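Local coordinates for ABC transporter, substrate-binding protein (Clostridium perfringens, PDB 4EDP), which probably binds a solute outside the cell membrane and delivers it to the permease of an ABC importer, at residues 158-163 / 205-210; 168-173 / 179-184. One frame throughout, in Å; residues are numbered along the deposited sequence.

Contact 1: 158-163 / 205-210; sequences DLWKPE and LEALKP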
# COMPACT_ATOMS: atom_id res chain seq x y z
N ASP A 158 20.32 5.72 -8.66
CA ASP A 158 21.16 4.76 -9.39
C ASP A 158 20.39 4.04 -10.51
O ASP A 158 21.00 3.50 -11.43
CB ASP A 158 21.82 3.72 -8.45
CG ASP A 158 22.94 4.29 -7.60
OD1 ASP A 158 23.55 5.32 -7.96
OD2 ASP A 158 23.23 3.65 -6.57
N LEU A 159 19.06 4.03 -10.44
CA LEU A 159 18.25 3.39 -11.50
C LEU A 159 18.44 4.08 -12.86
O LEU A 159 18.18 3.49 -13.89
CB LEU A 159 16.76 3.38 -11.11
CG LEU A 159 16.40 2.49 -9.91
CD1 LEU A 159 14.94 2.73 -9.50
CD2 LEU A 159 16.66 1.00 -10.20
N TRP A 160 18.90 5.33 -12.83
CA TRP A 160 19.18 6.12 -14.04
C TRP A 160 20.55 5.88 -14.67
O TRP A 160 20.83 6.41 -15.74
CB TRP A 160 19.03 7.62 -13.75
CG TRP A 160 17.62 8.15 -13.77
CD1 TRP A 160 17.06 8.89 -14.77
CD2 TRP A 160 16.59 8.00 -12.77
NE1 TRP A 160 15.76 9.19 -14.47
CE2 TRP A 160 15.44 8.66 -13.25
CE3 TRP A 160 16.53 7.37 -11.53
CZ2 TRP A 160 14.25 8.71 -12.54
CZ3 TRP A 160 15.34 7.42 -10.82
CH2 TRP A 160 14.22 8.08 -11.33
N LYS A 161 21.39 5.07 -14.04
CA LYS A 161 22.74 4.79 -14.57
C LYS A 161 22.70 4.23 -15.98
O LYS A 161 21.90 3.35 -16.29
CB LYS A 161 23.49 3.82 -13.67
CG LYS A 161 23.98 4.48 -12.39
CD LYS A 161 24.45 3.50 -11.34
CE LYS A 161 25.55 2.61 -11.78
NZ LYS A 161 26.15 1.97 -10.55
N PRO A 162 23.59 4.72 -16.84
CA PRO A 162 23.66 4.28 -18.23
C PRO A 162 23.97 2.80 -18.36
O PRO A 162 23.63 2.18 -19.37
CB PRO A 162 24.76 5.14 -18.83
CG PRO A 162 25.55 5.63 -17.67
CD PRO A 162 24.60 5.75 -16.54
N GLU A 163 24.61 2.21 -17.34
CA GLU A 163 24.87 0.77 -17.42
C GLU A 163 23.60 -0.07 -17.36
O GLU A 163 23.63 -1.28 -17.70
CB GLU A 163 25.80 0.31 -16.29
CG GLU A 163 27.21 0.82 -16.34
CD GLU A 163 27.42 2.26 -15.84
OE1 GLU A 163 26.47 2.95 -15.37
OE2 GLU A 163 28.59 2.68 -15.93
N LEU A 205 11.46 10.97 -15.60
CA LEU A 205 10.95 9.68 -16.10
C LEU A 205 11.29 9.53 -17.59
O LEU A 205 11.61 8.42 -18.04
CB LEU A 205 9.46 9.52 -15.82
CG LEU A 205 9.10 9.31 -14.34
CD1 LEU A 205 7.62 9.42 -14.12
CD2 LEU A 205 9.62 7.94 -13.85
N GLU A 206 11.22 10.61 -18.37
CA GLU A 206 11.63 10.54 -19.78
C GLU A 206 13.08 10.09 -19.85
O GLU A 206 13.46 9.26 -20.70
CB GLU A 206 11.54 11.90 -20.51
CG GLU A 206 10.18 12.44 -20.69
CD GLU A 206 10.17 13.75 -21.49
OE1 GLU A 206 11.24 14.37 -21.69
OE2 GLU A 206 9.08 14.14 -21.94
N ALA A 207 13.91 10.67 -18.97
CA ALA A 207 15.32 10.35 -18.94
C ALA A 207 15.59 8.90 -18.54
O ALA A 207 16.63 8.35 -18.89
CB ALA A 207 16.08 11.31 -18.01
N LEU A 208 14.67 8.28 -17.82
CA LEU A 208 14.85 6.89 -17.39
C LEU A 208 14.50 5.87 -18.49
O LEU A 208 14.88 4.70 -18.40
CB LEU A 208 13.96 6.63 -16.18
CG LEU A 208 14.05 5.30 -15.46
CD1 LEU A 208 15.47 5.12 -14.87
CD2 LEU A 208 12.99 5.24 -14.36
N LYS A 209 13.78 6.33 -19.51
CA LYS A 209 13.29 5.45 -20.59
C LYS A 209 14.26 4.43 -21.16
O LYS A 209 13.87 3.29 -21.37
CB LYS A 209 12.68 6.24 -21.74
CG LYS A 209 11.39 6.99 -21.42
CD LYS A 209 10.95 7.89 -22.61
CE LYS A 209 10.67 7.11 -23.89
NZ LYS A 209 9.57 6.09 -23.74
N PRO A 210 15.52 4.82 -21.46
CA PRO A 210 16.42 3.81 -22.02
C PRO A 210 16.67 2.59 -21.16
O PRO A 210 17.04 1.52 -21.69
CB PRO A 210 17.73 4.57 -22.23
CG PRO A 210 17.32 5.98 -22.38
CD PRO A 210 16.12 6.16 -21.47
O HOH W 1 18.90 6.79 -17.94
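Leu208 pushes its branched end under the indole of Trp160, and this bump against a flat wall carries most of the contact between 158-163 and 205-210. Methyl CD1 sits over one face of the ring system, a CH-pi contact 3.8 Å from the centroid of the five-membered ring and only 10° off its normal. CB of Leu208 covers the same face further along, 3.6 Å from Trp160 NE1, and the two side chains cross at about a right angle. With its CG anti to the backbone N (chi1 -175°), Leu208 lies across the indole and packs CD1 3.3 Å from Leu159 O, a carbonyl that accepts from Asn211 ND2. A broad aromatic plate and a forked aliphatic chain suit each other here: the methyl fills the shallow hollow between indole and 3-10 turn. This is a loop-to-helix packing in one lobe of a periplasmic-binding-protein fold, the turn before strand 168-171 resting on the end of helix 199-208. Ala207 is small enough for the indole to come close, its CB standing 4.1 Å from Trp160 NE1. That N-H is held by Glu204 O, which helps set the ring's rotation, and Lys188 adds a cation-pi contact. At the exposed margin a water donates to both Trp160 O (3.0 Å) and Ala207 O (2.9 Å), bridging two carbonyls that could not bond to each other directly.

Contact 2: 168-173 / 179-184; sequences IAIPDI and PAMVEI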
# COMPACT_ATOMS: atom_id res chain seq x y z
N ILE A 168 15.81 -2.66 -16.39
CA ILE A 168 14.93 -2.50 -15.23
C ILE A 168 13.44 -2.56 -15.54
O ILE A 168 13.01 -2.35 -16.67
CB ILE A 168 15.20 -1.15 -14.43
CG1 ILE A 168 14.55 0.07 -15.06
CG2 ILE A 168 16.72 -0.92 -14.20
CD1 ILE A 168 14.74 1.35 -14.22
N ALA A 169 12.66 -2.89 -14.51
CA ALA A 169 11.20 -2.88 -14.59
C ALA A 169 10.69 -1.96 -13.48
O ALA A 169 11.24 -1.97 -12.36
CB ALA A 169 10.60 -4.29 -14.45
N ILE A 170 9.66 -1.19 -13.78
CA ILE A 170 9.05 -0.27 -12.82
C ILE A 170 7.53 -0.49 -12.84
O ILE A 170 6.96 -0.93 -13.84
CB ILE A 170 9.42 1.21 -13.10
CG1 ILE A 170 8.83 1.69 -14.43
CG2 ILE A 170 10.97 1.39 -13.10
CD1 ILE A 170 9.19 3.15 -14.84
N PRO A 171 6.87 -0.20 -11.72
CA PRO A 171 5.43 -0.37 -11.65
C PRO A 171 4.71 0.66 -12.50
O PRO A 171 5.13 1.82 -12.58
CB PRO A 171 5.12 -0.14 -10.16
CG PRO A 171 6.18 0.76 -9.71
CD PRO A 171 7.42 0.28 -10.44
N ASP A 172 3.62 0.23 -13.13
CA ASP A 172 2.86 1.14 -13.97
C ASP A 172 2.12 2.16 -13.10
O ASP A 172 1.85 1.91 -11.91
CB ASP A 172 1.84 0.38 -14.82
CG ASP A 172 1.22 1.27 -15.87
OD1 ASP A 172 1.97 1.88 -16.66
OD2 ASP A 172 -0.02 1.35 -15.90
N ILE A 173 1.81 3.29 -13.70
CA ILE A 173 1.11 4.38 -12.99
C ILE A 173 -0.21 3.94 -12.37
O ILE A 173 -0.61 4.49 -11.34
CB ILE A 173 0.88 5.58 -13.93
CG1 ILE A 173 0.42 6.81 -13.14
CG2 ILE A 173 -0.09 5.22 -15.07
CD1 ILE A 173 1.45 7.30 -12.05
N PRO A 179 2.23 6.04 -8.04
CA PRO A 179 2.51 7.36 -7.47
C PRO A 179 3.89 7.44 -6.84
O PRO A 179 4.59 8.44 -7.01
CB PRO A 179 1.40 7.53 -6.43
CG PRO A 179 0.25 6.79 -7.04
CD PRO A 179 0.86 5.59 -7.71
N ALA A 180 4.30 6.39 -6.13
CA ALA A 180 5.63 6.36 -5.54
C ALA A 180 6.71 6.50 -6.61
O ALA A 180 7.69 7.21 -6.40
CB ALA A 180 5.84 5.04 -4.74
N MET A 181 6.52 5.84 -7.75
CA MET A 181 7.49 5.90 -8.82
C MET A 181 7.64 7.36 -9.33
O MET A 181 8.75 7.83 -9.61
CB MET A 181 7.12 4.89 -9.93
CG MET A 181 8.24 4.64 -10.86
SD MET A 181 9.61 3.79 -10.04
CE MET A 181 10.93 4.55 -10.99
N VAL A 182 6.53 8.10 -9.41
CA VAL A 182 6.56 9.50 -9.82
C VAL A 182 7.30 10.32 -8.73
O VAL A 182 8.09 11.22 -9.05
CB VAL A 182 5.14 10.08 -10.07
CG1 VAL A 182 5.20 11.57 -10.36
CG2 VAL A 182 4.44 9.33 -11.21
N GLU A 183 7.04 10.02 -7.46
CA GLU A 183 7.69 10.76 -6.36
C GLU A 183 9.19 10.47 -6.30
O GLU A 183 10.00 11.36 -5.95
CB GLU A 183 6.96 10.60 -5.02
CG GLU A 183 5.55 11.20 -5.09
CD GLU A 183 4.95 11.62 -3.76
OE1 GLU A 183 5.64 11.56 -2.73
OE2 GLU A 183 3.78 12.11 -3.78
N ILE A 184 9.58 9.24 -6.64
CA ILE A 184 10.98 8.88 -6.72
C ILE A 184 11.67 9.74 -7.79
O ILE A 184 12.76 10.29 -7.55
CB ILE A 184 11.13 7.37 -7.05
CG1 ILE A 184 10.82 6.52 -5.80
CG2 ILE A 184 12.54 7.09 -7.57
CD1 ILE A 184 10.58 5.05 -6.09
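Pro179, in the first turn of helix 178-189, brings its ring carbon CD to 4.1 Å from Ile173 O, the nearest approach between these two residues. Proline suits a first helical turn, where its missing N-H costs no helical hydrogen bond. Two residues on, Met181 reaches out to the strand. In one of its two modelled conformers its CG is anti to the backbone N (chi1 -165°) and the chain then bends, laying SD and CE across Ile170 at about a right angle. Met181 CE then meets Ile170 CG2 at 3.8 Å, and SD lies 4.0 Å from Ile170 CB. The same sulfur touches the proline ring of the strand, 4.2 Å from Pro171 CD. A long, unbranched and flexible side chain is apt for reaching from helix to strand, whereas beta-branched Ile170 suits the extended backbone beneath it. Val182 follows with a shorter reach: its CG2 packs 3.7 Å from CD1 of Ile173, whose CG1 is anti to the backbone N (chi1 -169°), carrying the chain end toward the helix. The contact is buried and, apart from the proline carbon against Ile173 O, apolar. It joins strand 168-171 and the loop after it to helix 178-189, within a beta-alpha-beta crossover that leads through helices to the adjacent parallel strand 212-216. Strand 168-171 runs parallel between strands 212-216 and 233-237, while helix 178-189 packs over it with Leu208 of helix 199-208 touching Met181, and Trp342 and Trp346 of helix 332-350 touching Val182 and Ile173 respectively.

Contact 2 is nested along the chain inside the loop closed by contact 1, and the two centres lie about 12 Å apart. They touch chiefly through Leu208, which belongs to contact 1 and packs on contact 2: its CD1 is 3.9 Å from Ile168 CD1 and, in the conformer of Met181 described, its CD2 is 4.0 Å from Met181 CE. A further join runs from Trp160 CH2 to Ile184 CG2, at 4.2 Å. Contact 1 is the more peripheral, its centre about 25 Å from the centre of the chain against about 13 Å for contact 2, so the packing passes from the partly exposed outer side of the lobe to its buried interior.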